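Local coordinates for internalin (Listeria monocytogenes serotype 4b, PDB 4FMZ), which is an internalin, a leucine-rich repeat protein associated with cell adhesion and invasion that probably mediates protein-protein recognition through its repeat solenoid, at residues A27-A32 / E41-I46; L226-N231 / L248-N253; E302-I307 / I326-S331. All coordinates share one frame; numbering follows the deposited sequence.

Contact 1 (A27-A32 / E41-I46); sequences AVLQKA and EELESI
L29 and I46 meet at the apolar centre of this contact. It lies in the N-terminal cap of the internalin, a small helical domain grouped with the EF-hand clan. L29 stands at the C-terminal end region of helix 19-29. I46 closes a type I beta turn from L43 to I46. The two side chains cross at a slant, CD2 of L29 lying against CD1 of I46. V28 CG1 meets the same methyl from another direction, tip to tip with I46. I46 is modelled in two conformers, so the close spacing of its CD1 is doubtful. L29 CD1 also faces L43 CD2, 4.4 Å away, and V38 of the short strand 37-38 touches both leucines.

Moving outward, L29 CD2 lies 3.5 Å from the backbone oxygen E42 O. That oxygen is held by S45 alone among the two segments. E42 O accepts S45 N at 3.2 Å and S45 OG at 2.6 Å, so the hydroxyl folds back onto the turn.

The polar edge is a salt bridge. Q30 takes positive phi in a Schellman motif, and the chain turns so that K31 again heads for the other helix. The K31 chain bends at chi2 (-75°), while the E42 chain is extended. K31 NZ reaches E42 OE2 at 2.8 Å, from the syn side and 25° out of the carboxylate plane. The other oxygen, E42 OE1, accepts T39 N. A water donates to E42 OE1 at 2.8 Å and accepts a weak bond from K31 NZ at 3.3 Å.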
ATOM      1  N   ALA A  27      12.294  12.592  27.467  1.00 27.68           N
ATOM      2  CA  ALA A  27      12.952  11.326  27.151  1.00 28.27           C
ATOM      3  C   ALA A  27      14.063  11.483  26.112  1.00 31.63           C
ATOM      4  O   ALA A  27      15.143  10.932  26.325  1.00 31.98           O
ATOM      5  CB  ALA A  27      11.937  10.297  26.678  1.00 28.59           C
ATOM      6  N   VAL A  28      13.829  12.232  25.013  1.00 28.49           N
ATOM      7  CA  VAL A  28      14.845  12.392  23.971  1.00 27.96           C
ATOM      8  C   VAL A  28      16.055  13.205  24.499  1.00 31.97           C
ATOM      9  O   VAL A  28      17.184  12.905  24.114  1.00 32.15           O
ATOM     10  CB  VAL A  28      14.278  12.950  22.630  1.00 31.42           C
ATOM     11  CG1 VAL A  28      13.922  14.438  22.711  1.00 31.12           C
ATOM     12  CG2 VAL A  28      15.219  12.669  21.460  1.00 31.55           C
ATOM     13  N   LEU A  29      15.829  14.189  25.391  1.00 28.19           N
ATOM     14  CA  LEU A  29      16.911  15.010  25.931  1.00 28.66           C
ATOM     15  C   LEU A  29      17.500  14.422  27.226  1.00 33.85           C
ATOM     16  O   LEU A  29      18.438  14.993  27.783  1.00 33.35           O
ATOM     17  CB  LEU A  29      16.416  16.448  26.162  1.00 29.15           C
ATOM     18  CG  LEU A  29      16.142  17.290  24.896  1.00 32.99           C
ATOM     19  CD1 LEU A  29      15.295  18.503  25.225  1.00 32.75           C
ATOM     20  CD2 LEU A  29      17.437  17.731  24.194  1.00 36.43           C
ATOM     21  N   GLN A  30      16.948  13.279  27.691  1.00 31.74           N
ATOM     22  CA  GLN A  30      17.332  12.548  28.909  1.00 32.44           C
ATOM     23  C   GLN A  30      17.345  13.484  30.140  1.00 36.82           C
ATOM     24  O   GLN A  30      18.287  13.501  30.940  1.00 37.50           O
ATOM     25  CB  GLN A  30      18.650  11.784  28.723  1.00 34.07           C
ATOM     26  CG  GLN A  30      18.454  10.624  27.744  1.00 32.35           C
ATOM     27  CD  GLN A  30      19.602   9.685  27.637  1.00 38.69           C
ATOM     28  OE1 GLN A  30      20.366   9.474  28.575  1.00 36.88           O
ATOM     29  NE2 GLN A  30      19.711   9.067  26.474  1.00 25.90           N
ATOM     30  N   LYS A  31      16.259  14.261  30.279  1.00 32.47           N
ATOM     31  CA  LYS A  31      16.043  15.147  31.427  1.00 32.21           C
ATOM     32  C   LYS A  31      15.374  14.327  32.528  1.00 35.47           C
ATOM     33  O   LYS A  31      14.745  13.307  32.234  1.00 34.21           O
ATOM     34  CB  LYS A  31      15.189  16.378  31.040  1.00 33.28           C
ATOM     35  CG  LYS A  31      15.862  17.336  30.046  1.00 30.47           C
ATOM     36  CD  LYS A  31      16.949  18.175  30.673  1.00 34.69           C
ATOM     37  CE  LYS A  31      17.670  19.008  29.639  1.00 34.31           C
ATOM     38  NZ  LYS A  31      18.849  19.688  30.220  1.00 38.92           N
ATOM     39  N   ALA A  32      15.511  14.741  33.785  1.00 31.89           N
ATOM     40  CA  ALA A  32      14.908  14.002  34.898  1.00 31.65           C
ATOM     41  C   ALA A  32      13.381  14.153  34.947  1.00 34.38           C
ATOM     42  O   ALA A  32      12.696  13.224  35.358  1.00 34.45           O
ATOM     43  CB  ALA A  32      15.505  14.473  36.212  1.00 32.83           C
ATOM     44  N   GLU A  41      19.288  25.916  22.416  1.00 28.12           N
ATOM     45  CA  GLU A  41      20.358  25.055  21.919  1.00 28.47           C
ATOM     46  C   GLU A  41      19.964  23.583  22.029  1.00 30.87           C
ATOM     47  O   GLU A  41      20.179  22.842  21.076  1.00 29.87           O
ATOM     48  CB  GLU A  41      21.671  25.332  22.672  1.00 30.50           C
ATOM     49  CG  GLU A  41      22.864  24.547  22.152  1.00 43.54           C
ATOM     50  CD  GLU A  41      24.205  24.927  22.746  1.00 72.13           C
ATOM     51  OE1 GLU A  41      24.670  26.061  22.491  1.00 78.81           O
ATOM     52  OE2 GLU A  41      24.818  24.072  23.425  1.00 68.81           O
ATOM     53  N   GLU A  42      19.373  23.163  23.174  1.00 26.43           N
ATOM     54  CA  GLU A  42      18.943  21.782  23.381  1.00 25.02           C
ATOM     55  C   GLU A  42      17.773  21.412  22.466  1.00 29.19           C
ATOM     56  O   GLU A  42      17.757  20.305  21.914  1.00 27.71           O
ATOM     57  CB  GLU A  42      18.563  21.544  24.846  1.00 26.16           C
ATOM     58  CG  GLU A  42      19.764  21.510  25.775  1.00 34.02           C
ATOM     59  CD  GLU A  42      19.425  21.439  27.250  1.00 47.64           C
ATOM     60  OE1 GLU A  42      18.442  22.093  27.675  1.00 28.71           O
ATOM     61  OE2 GLU A  42      20.141  20.722  27.985  1.00 43.00           O
ATOM     62  N   LEU A  43      16.809  22.337  22.274  1.00 26.14           N
ATOM     63  CA  LEU A  43      15.663  22.073  21.397  1.00 25.55           C
ATOM     64  C   LEU A  43      16.095  22.014  19.935  1.00 28.13           C
ATOM     65  O   LEU A  43      15.589  21.182  19.180  1.00 23.99           O
ATOM     66  CB  LEU A  43      14.535  23.105  21.586  1.00 25.42           C
ATOM     67  CG  LEU A  43      13.828  23.056  22.943  1.00 29.89           C
ATOM     68  CD1 LEU A  43      12.874  24.211  23.090  1.00 31.13           C
ATOM     69  CD2 LEU A  43      13.099  21.726  23.173  1.00 30.69           C
ATOM     70  N   GLU A  44      17.096  22.841  19.561  1.00 26.47           N
ATOM     71  CA  GLU A  44      17.643  22.854  18.204  1.00 27.26           C
ATOM     72  C   GLU A  44      18.564  21.639  17.936  1.00 33.53           C
ATOM     73  O   GLU A  44      18.959  21.428  16.792  1.00 33.06           O
ATOM     74  CB  GLU A  44      18.387  24.159  17.942  1.00 28.71           C
ATOM     75  CG  GLU A  44      17.452  25.339  17.737  1.00 37.12           C
ATOM     76  CD  GLU A  44      18.134  26.692  17.620  1.00 46.52           C
ATOM     77  OE1 GLU A  44      19.374  26.775  17.797  1.00 30.73           O
ATOM     78  OE2 GLU A  44      17.415  27.682  17.365  1.00 43.07           O
ATOM     79  N   SER A  45      18.865  20.818  18.973  1.00 31.53           N
ATOM     80  CA  SER A  45      19.689  19.617  18.815  1.00 31.30           C
ATOM     81  C   SER A  45      18.848  18.387  18.394  1.00 33.25           C
ATOM     82  O   SER A  45      19.429  17.366  18.003  1.00 32.39           O
ATOM     83  CB  SER A  45      20.454  19.309  20.101  1.00 35.53           C
ATOM     84  OG  SER A  45      19.649  18.702  21.101  1.00 42.41           O
ATOM     85  N   ILE A  46      17.495  18.489  18.473  1.00 27.71           N
ATOM     86  CA  ILE A  46      16.578  17.398  18.130  0.50 27.12           C
ATOM     87  C   ILE A  46      16.348  17.337  16.615  1.00 31.42           C
ATOM     88  O   ILE A  46      15.646  18.179  16.056  1.00 33.02           O
ATOM     89  CB  ILE A  46      15.227  17.507  18.903  0.50 29.09           C
ATOM     90  CG1 ILE A  46      15.420  17.742  20.426  0.50 29.30           C
ATOM     91  CG2 ILE A  46      14.299  16.312  18.604  0.50 28.50           C
ATOM     92  CD1 ILE A  46      16.252  16.719  21.139  0.50 34.52           C
TER
HETATM   93  O   HOH W   1      18.649  22.978  30.314  1.00 26.14           O

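Contact 2 (L226-N231 / L248-N253)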
ATOM      1  N   LEU A 226       0.988  -8.840  -8.868  1.00 20.51           N
ATOM      2  CA  LEU A 226      -0.300  -8.238  -9.182  1.00 20.10           C
ATOM      3  C   LEU A 226      -1.364  -8.888  -8.317  1.00 23.72           C
ATOM      4  O   LEU A 226      -1.517 -10.104  -8.348  1.00 24.03           O
ATOM      5  CB  LEU A 226      -0.641  -8.370 -10.697  1.00 20.10           C
ATOM      6  CG  LEU A 226      -2.032  -7.869 -11.154  1.00 23.83           C
ATOM      7  CD1 LEU A 226      -2.150  -6.355 -11.045  1.00 24.24           C
ATOM      8  CD2 LEU A 226      -2.294  -8.251 -12.589  1.00 26.58           C
ATOM      9  N   LYS A 227      -2.061  -8.074  -7.521  1.00 19.97           N
ATOM     10  CA  LYS A 227      -3.154  -8.483  -6.635  1.00 19.80           C
ATOM     11  C   LYS A 227      -4.359  -7.640  -7.024  1.00 23.53           C
ATOM     12  O   LYS A 227      -4.361  -6.432  -6.814  1.00 22.55           O
ATOM     13  CB  LYS A 227      -2.778  -8.305  -5.145  1.00 22.25           C
ATOM     14  CG  LYS A 227      -1.518  -9.058  -4.702  1.00 34.63           C
ATOM     15  CD  LYS A 227      -1.264  -8.869  -3.202  1.00 39.13           C
ATOM     16  CE  LYS A 227      -0.036  -9.606  -2.733  1.00 50.74           C
ATOM     17  NZ  LYS A 227       1.234  -8.952  -3.163  1.00 64.22           N
ATOM     18  N   ILE A 228      -5.348  -8.250  -7.682  1.00 21.18           N
ATOM     19  CA  ILE A 228      -6.487  -7.489  -8.186  1.00 20.07           C
ATOM     20  C   ILE A 228      -7.776  -8.358  -8.120  1.00 23.41           C
ATOM     21  O   ILE A 228      -8.636  -8.304  -9.002  1.00 21.59           O
ATOM     22  CB  ILE A 228      -6.117  -6.954  -9.615  1.00 23.34           C
ATOM     23  CG1 ILE A 228      -6.990  -5.761 -10.069  1.00 24.32           C
ATOM     24  CG2 ILE A 228      -5.957  -8.062 -10.676  1.00 22.76           C
ATOM     25  CD1 ILE A 228      -6.361  -4.869 -11.213  1.00 29.47           C
ATOM     26  N   GLY A 229      -7.916  -9.102  -7.014  1.00 20.08           N
ATOM     27  CA  GLY A 229      -9.103  -9.896  -6.730  1.00 20.14           C
ATOM     28  C   GLY A 229     -10.314  -9.009  -6.481  1.00 25.29           C
ATOM     29  O   GLY A 229     -10.160  -7.803  -6.263  1.00 24.75           O
ATOM     30  N   ASN A 230     -11.522  -9.586  -6.497  1.00 23.29           N
ATOM     31  CA  ASN A 230     -12.788  -8.861  -6.307  1.00 23.29           C
ATOM     32  C   ASN A 230     -12.903  -7.632  -7.216  1.00 24.85           C
ATOM     33  O   ASN A 230     -12.943  -6.480  -6.759  1.00 23.95           O
ATOM     34  CB  ASN A 230     -13.101  -8.453  -4.871  1.00 24.58           C
ATOM     35  CG  ASN A 230     -14.631  -8.472  -4.695  1.00 50.76           C
ATOM     36  OD1 ASN A 230     -15.406  -7.920  -5.492  1.00 39.80           O
ATOM     37  ND2 ASN A 230     -15.133  -9.147  -3.697  1.00 45.16           N
ATOM     38  N   ASN A 231     -12.948  -7.895  -8.506  1.00 21.55           N
ATOM     39  CA  ASN A 231     -13.154  -6.890  -9.527  1.00 21.45           C
ATOM     40  C   ASN A 231     -14.119  -7.511 -10.541  1.00 26.34           C
ATOM     41  O   ASN A 231     -14.806  -8.484 -10.202  1.00 26.34           O
ATOM     42  CB  ASN A 231     -11.823  -6.439 -10.126  1.00 24.04           C
ATOM     43  CG  ASN A 231     -11.154  -5.393  -9.277  1.00 31.91           C
ATOM     44  OD1 ASN A 231     -11.618  -4.265  -9.199  1.00 21.95           O
ATOM     45  ND2 ASN A 231     -10.097  -5.752  -8.575  1.00 21.84           N
ATOM     46  N   LEU A 248       0.504 -13.745  -8.694  1.00 20.46           N
ATOM     47  CA  LEU A 248      -0.696 -13.257  -9.358  1.00 19.80           C
ATOM     48  C   LEU A 248      -1.951 -13.682  -8.594  1.00 23.61           C
ATOM     49  O   LEU A 248      -2.230 -14.869  -8.500  1.00 23.11           O
ATOM     50  CB  LEU A 248      -0.744 -13.743 -10.841  1.00 19.92           C
ATOM     51  CG  LEU A 248      -2.022 -13.446 -11.663  1.00 23.30           C
ATOM     52  CD1 LEU A 248      -2.311 -11.942 -11.725  1.00 22.96           C
ATOM     53  CD2 LEU A 248      -1.886 -13.977 -13.091  1.00 24.35           C
ATOM     54  N   GLU A 249      -2.694 -12.693  -8.067  1.00 20.25           N
ATOM     55  CA  GLU A 249      -3.953 -12.897  -7.337  0.50 19.84           C
ATOM     56  C   GLU A 249      -5.050 -12.202  -8.095  1.00 23.71           C
ATOM     57  O   GLU A 249      -5.017 -10.975  -8.224  1.00 23.22           O
ATOM     58  CB  GLU A 249      -3.887 -12.358  -5.894  0.50 21.31           C
ATOM     59  CG  GLU A 249      -2.919 -13.067  -4.969  0.50 28.14           C
ATOM     60  CD  GLU A 249      -2.797 -12.473  -3.577  0.50 44.49           C
ATOM     61  OE1 GLU A 249      -3.491 -11.476  -3.266  0.50 27.90           O
ATOM     62  OE2 GLU A 249      -1.991 -13.016  -2.789  0.50 39.71           O
ATOM     63  N   ILE A 250      -5.978 -12.964  -8.642  1.00 20.09           N
ATOM     64  CA  ILE A 250      -7.060 -12.404  -9.436  1.00 19.94           C
ATOM     65  C   ILE A 250      -8.332 -13.251  -9.199  1.00 23.64           C
ATOM     66  O   ILE A 250      -9.153 -13.451 -10.095  1.00 23.41           O
ATOM     67  CB  ILE A 250      -6.595 -12.281 -10.926  1.00 22.83           C
ATOM     68  CG1 ILE A 250      -7.480 -11.337 -11.764  1.00 23.94           C
ATOM     69  CG2 ILE A 250      -6.246 -13.618 -11.598  1.00 23.05           C
ATOM     70  CD1 ILE A 250      -6.807 -10.668 -12.957  1.00 29.49           C
ATOM     71  N   GLY A 251      -8.498 -13.679  -7.950  1.00 19.72           N
ATOM     72  CA  GLY A 251      -9.667 -14.433  -7.528  1.00 20.28           C
ATOM     73  C   GLY A 251     -10.887 -13.532  -7.463  1.00 24.22           C
ATOM     74  O   GLY A 251     -10.754 -12.300  -7.494  1.00 22.57           O
ATOM     75  N   THR A 252     -12.087 -14.125  -7.418  1.00 20.77           N
ATOM     76  CA  THR A 252     -13.364 -13.396  -7.319  1.00 20.73           C
ATOM     77  C   THR A 252     -13.519 -12.361  -8.497  1.00 23.28           C
ATOM     78  O   THR A 252     -13.769 -11.160  -8.302  1.00 23.25           O
ATOM     79  CB  THR A 252     -13.528 -12.770  -5.914  1.00 27.02           C
ATOM     80  OG1 THR A 252     -13.051 -13.703  -4.938  1.00 26.00           O
ATOM     81  CG2 THR A 252     -14.971 -12.421  -5.595  1.00 25.09           C
ATOM     82  N   ASN A 253     -13.352 -12.857  -9.715  1.00 20.20           N
ATOM     83  CA  ASN A 253     -13.532 -12.059 -10.926  1.00 20.59           C
ATOM     84  C   ASN A 253     -14.508 -12.808 -11.852  1.00 23.38           C
ATOM     85  O   ASN A 253     -15.266 -13.644 -11.359  1.00 22.74           O
ATOM     86  CB  ASN A 253     -12.177 -11.761 -11.586  1.00 18.63           C
ATOM     87  CG  ASN A 253     -11.522 -10.549 -10.998  1.00 33.20           C
ATOM     88  OD1 ASN A 253     -11.964  -9.432 -11.217  1.00 21.91           O
ATOM     89  ND2 ASN A 253     -10.466 -10.739 -10.222  1.00 23.35           N
TER
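N253 reaches across to the backbone of 228-231 and forms one rung of the asparagine ladder of the leucine-rich repeats. N253 CB lies 4.4 Å from N231 O. From there chi1 (-85°) sets CG beside its own backbone N, and N253 CG sits 3.9 Å from N231 N. N253 OD1 accepts a weak, bent bond from N231 N at 3.3 Å, and also takes I233 N. N253 ND2 donates to I228 O at 3.3 Å; the bond is nearly straight (170°) and in the amide plane of N253. N253 ND2 also donates back to I250 O at 3.0 Å, from above that carbonyl plane. N231 does likewise to I228 O, so the two amides grip this oxygen from opposite faces.

Upstream, the parallel strands pair through E249 N to L226 O and I228 N to E249 O. Past the strands, N230 N donates to G251 O at 3.0 Å. L226 and L248 lie side by side on one face of the strands; past them I228 CG2 meets I250 CD1. N275 repeats the pattern on I250 O. Buried carbonyls past the strands are thus satisfied by side-chain amides, each reaching the preceding turn as well as its own.

Contact 3 (E302-I307 / I326-S331); sequences EDMEVI and IRPLAS
L329 lies across both M304 and I307, and this crossing sets the shape of the contact. Each of the two meets L329 at a slant, not end on. L329 has its CG anti to the carbonyl carbon (chi1 -52°), which swings the isobutyl group back to segment 302-307. L329 CD2 then lies 3.7 Å from I307 CB. I307 CG2 is also 3.7 Å from L329 CD2, so this one methyl rests on the beta-branched part of I307.

M304, a selenomethionine, crosses the same leucine from a direction nearly at right angles to I307. Its chain bends at both chi2 and chi3. CB starts toward segment 326-331, but the end of the chain leads away. In the conformer given, M304 SE lies 3.9 Å from L329 CD1. M304 is modelled in two conformers, so the positions of its side chain, and the tight approach of its CG to L329, are doubtful.

P328 points its ring at the start of the weakly bonded helix. P328 CB is 3.8 Å from E305 N and equally far from M304 C, so it packs on the peptide link itself. P328 CG lies 3.9 Å from M304 CB. The segment that carries P328 and L329 is a short 3-10 turn, tied by L329 N to I326 O at 2.9 Å.

The interface between the segments is apolar. L318 touches both I307 and L329, and I323 touches M304. Just beyond, S331 OG bonds to G308 O. Short helical or 3-10 segments stacked by apolar side chains in this way are characteristic of the convex side of a leucine-rich repeat solenoid.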
ATOM      1  N   GLU A 302     -11.083 -34.788 -15.419  1.00 22.84           N
ATOM      2  CA  GLU A 302     -10.168 -34.725 -16.560  1.00 23.09           C
ATOM      3  C   GLU A 302      -9.109 -33.619 -16.409  1.00 28.29           C
ATOM      4  O   GLU A 302      -8.141 -33.597 -17.172  1.00 30.12           O
ATOM      5  CB  GLU A 302     -10.956 -34.519 -17.875  1.00 24.38           C
ATOM      6  CG  GLU A 302     -11.595 -33.139 -18.038  1.00 33.90           C
ATOM      7  CD  GLU A 302     -12.899 -32.844 -17.316  1.00 56.38           C
ATOM      8  OE1 GLU A 302     -13.378 -33.694 -16.526  1.00 46.49           O
ATOM      9  OE2 GLU A 302     -13.447 -31.743 -17.551  1.00 49.56           O
ATOM     10  N   ASP A 303      -9.285 -32.702 -15.448  1.00 23.38           N
ATOM     11  CA  ASP A 303      -8.352 -31.595 -15.264  1.00 21.52           C
ATOM     12  C   ASP A 303      -7.322 -31.869 -14.205  1.00 24.32           C
ATOM     13  O   ASP A 303      -6.478 -31.006 -13.953  1.00 24.91           O
ATOM     14  CB  ASP A 303      -9.142 -30.331 -14.862  1.00 22.88           C
ATOM     15  CG  ASP A 303     -10.258 -29.975 -15.824  1.00 32.53           C
ATOM     16  OD1 ASP A 303      -9.984 -29.868 -17.048  1.00 32.27           O
ATOM     17  OD2 ASP A 303     -11.402 -29.808 -15.361  1.00 33.64           O
HETATM   18  N   MSE A 304      -7.387 -33.041 -13.563  1.00 17.47           N
HETATM   19  CA  MSE A 304      -6.514 -33.344 -12.442  0.50 17.56           C
HETATM   20  C   MSE A 304      -5.115 -33.797 -12.842  1.00 23.64           C
HETATM   21  O   MSE A 304      -4.150 -33.484 -12.126  1.00 24.26           O
HETATM   22  CB  MSE A 304      -7.178 -34.369 -11.538  0.50 19.38           C
HETATM   23  CG  MSE A 304      -7.148 -33.950 -10.105  0.50 25.10           C
HETATM   24 SE   MSE A 304      -8.311 -32.480  -9.459  0.38 30.60          SE
HETATM   25  CE  MSE A 304      -8.406 -31.197 -10.889  0.50 27.30           C
ATOM     26  N   GLU A 305      -4.994 -34.481 -13.979  1.00 24.06           N
ATOM     27  CA  GLU A 305      -3.714 -34.985 -14.496  1.00 26.19           C
ATOM     28  C   GLU A 305      -2.670 -33.869 -14.640  1.00 30.47           C
ATOM     29  O   GLU A 305      -1.512 -34.082 -14.277  1.00 29.43           O
ATOM     30  CB  GLU A 305      -3.931 -35.690 -15.848  1.00 28.40           C
ATOM     31  CG  GLU A 305      -2.826 -36.661 -16.228  1.00 45.80           C
ATOM     32  CD  GLU A 305      -2.977 -37.269 -17.610  1.00 77.70           C
ATOM     33  OE1 GLU A 305      -3.882 -38.115 -17.800  1.00 81.45           O
ATOM     34  OE2 GLU A 305      -2.183 -36.902 -18.506  1.00 79.09           O
ATOM     35  N   VAL A 306      -3.078 -32.685 -15.144  1.00 28.42           N
ATOM     36  CA  VAL A 306      -2.161 -31.554 -15.329  1.00 27.43           C
ATOM     37  C   VAL A 306      -1.684 -31.030 -13.943  1.00 29.92           C
ATOM     38  O   VAL A 306      -0.488 -30.754 -13.786  1.00 29.14           O
ATOM     39  CB  VAL A 306      -2.728 -30.425 -16.254  1.00 30.84           C
ATOM     40  CG1 VAL A 306      -4.000 -29.788 -15.699  1.00 30.81           C
ATOM     41  CG2 VAL A 306      -1.672 -29.360 -16.531  1.00 30.68           C
ATOM     42  N   ILE A 307      -2.586 -30.965 -12.937  1.00 26.16           N
ATOM     43  CA  ILE A 307      -2.203 -30.483 -11.595  1.00 25.05           C
ATOM     44  C   ILE A 307      -1.210 -31.456 -10.948  1.00 28.68           C
ATOM     45  O   ILE A 307      -0.276 -31.011 -10.293  1.00 27.23           O
ATOM     46  CB  ILE A 307      -3.412 -30.196 -10.660  1.00 27.25           C
ATOM     47  CG1 ILE A 307      -4.391 -29.205 -11.321  1.00 26.67           C
ATOM     48  CG2 ILE A 307      -2.925 -29.639  -9.317  1.00 27.10           C
ATOM     49  CD1 ILE A 307      -5.659 -28.926 -10.559  1.00 23.69           C
ATOM     50  N   ILE A 326      -9.503 -37.616  -7.136  1.00 23.50           N
ATOM     51  CA  ILE A 326      -8.275 -36.858  -6.944  1.00 22.77           C
ATOM     52  C   ILE A 326      -7.027 -37.772  -7.049  1.00 26.88           C
ATOM     53  O   ILE A 326      -5.937 -37.324  -6.696  1.00 27.12           O
ATOM     54  CB  ILE A 326      -8.303 -36.091  -5.589  1.00 25.80           C
ATOM     55  CG1 ILE A 326      -8.486 -37.054  -4.380  1.00 26.62           C
ATOM     56  CG2 ILE A 326      -9.362 -34.971  -5.599  1.00 26.53           C
ATOM     57  CD1 ILE A 326      -7.962 -36.531  -3.026  1.00 32.54           C
ATOM     58  N   ARG A 327      -7.174 -39.031  -7.534  1.00 23.12           N
ATOM     59  CA  ARG A 327      -6.033 -39.955  -7.641  1.00 23.96           C
ATOM     60  C   ARG A 327      -4.860 -39.370  -8.477  1.00 27.67           C
ATOM     61  O   ARG A 327      -3.737 -39.527  -8.004  1.00 27.49           O
ATOM     62  CB  ARG A 327      -6.431 -41.327  -8.160  1.00 25.06           C
ATOM     63  CG  ARG A 327      -7.108 -42.178  -7.081  1.00 29.10           C
ATOM     64  CD  ARG A 327      -7.639 -43.489  -7.621  1.00 27.73           C
ATOM     65  NE  ARG A 327      -8.757 -43.302  -8.551  1.00 32.54           N
ATOM     66  CZ  ARG A 327      -9.384 -44.297  -9.166  1.00 42.77           C
ATOM     67  NH1 ARG A 327      -9.014 -45.553  -8.955  1.00 30.19           N
ATOM     68  NH2 ARG A 327     -10.385 -44.044 -10.001  1.00 26.77           N
ATOM     69  N   PRO A 328      -5.045 -38.607  -9.598  1.00 24.10           N
ATOM     70  CA  PRO A 328      -3.870 -38.023 -10.288  1.00 23.55           C
ATOM     71  C   PRO A 328      -3.056 -37.024  -9.430  1.00 28.18           C
ATOM     72  O   PRO A 328      -1.914 -36.720  -9.791  1.00 27.81           O
ATOM     73  CB  PRO A 328      -4.487 -37.322 -11.508  1.00 24.67           C
ATOM     74  CG  PRO A 328      -5.775 -38.022 -11.739  1.00 29.64           C
ATOM     75  CD  PRO A 328      -6.282 -38.308 -10.349  1.00 25.40           C
ATOM     76  N   LEU A 329      -3.611 -36.548  -8.284  1.00 24.95           N
ATOM     77  CA  LEU A 329      -2.922 -35.600  -7.385  1.00 25.13           C
ATOM     78  C   LEU A 329      -2.030 -36.298  -6.356  1.00 30.95           C
ATOM     79  O   LEU A 329      -1.378 -35.616  -5.562  1.00 31.18           O
ATOM     80  CB  LEU A 329      -3.920 -34.698  -6.635  1.00 24.68           C
ATOM     81  CG  LEU A 329      -4.966 -33.947  -7.441  1.00 28.04           C
ATOM     82  CD1 LEU A 329      -5.916 -33.203  -6.529  1.00 27.68           C
ATOM     83  CD2 LEU A 329      -4.315 -32.983  -8.419  1.00 28.63           C
ATOM     84  N   ALA A 330      -1.997 -37.645  -6.359  1.00 28.88           N
ATOM     85  CA  ALA A 330      -1.190 -38.435  -5.414  1.00 29.33           C
ATOM     86  C   ALA A 330       0.312 -38.099  -5.523  1.00 33.41           C
ATOM     87  O   ALA A 330       1.045 -38.236  -4.538  1.00 31.99           O
ATOM     88  CB  ALA A 330      -1.413 -39.920  -5.648  1.00 30.33           C
ATOM     89  N   SER A 331       0.757 -37.634  -6.704  1.00 29.52           N
ATOM     90  CA  SER A 331       2.149 -37.253  -6.970  1.00 29.76           C
ATOM     91  C   SER A 331       2.554 -35.934  -6.297  1.00 34.35           C
ATOM     92  O   SER A 331       3.740 -35.629  -6.242  1.00 33.93           O
ATOM     93  CB  SER A 331       2.387 -37.143  -8.469  1.00 32.97           C
ATOM     94  OG  SER A 331       1.337 -36.418  -9.091  1.00 40.65           O
TER

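The three contacts follow one another along a single elongated chain. Contact 1 is at the N-terminal cap, and contacts 2 and 3 lie in the repeat region on the far side of the chain's centre. The centres of contacts 1 and 2 are about 50 Å apart, and those of contacts 1 and 3 about 67 Å apart. Contacts 2 and 3 are closer, with nearest atoms about 15 Å apart, but they do not touch. Contact 2 joins adjacent parallel strands, whereas contact 3 joins helical turns. A 1,2-ethanediol, probably from crystallisation, lies near a side chain at each contact, a separate molecule each time: about 4 Å from I46, 3 Å from T252 and 4 Å from I326.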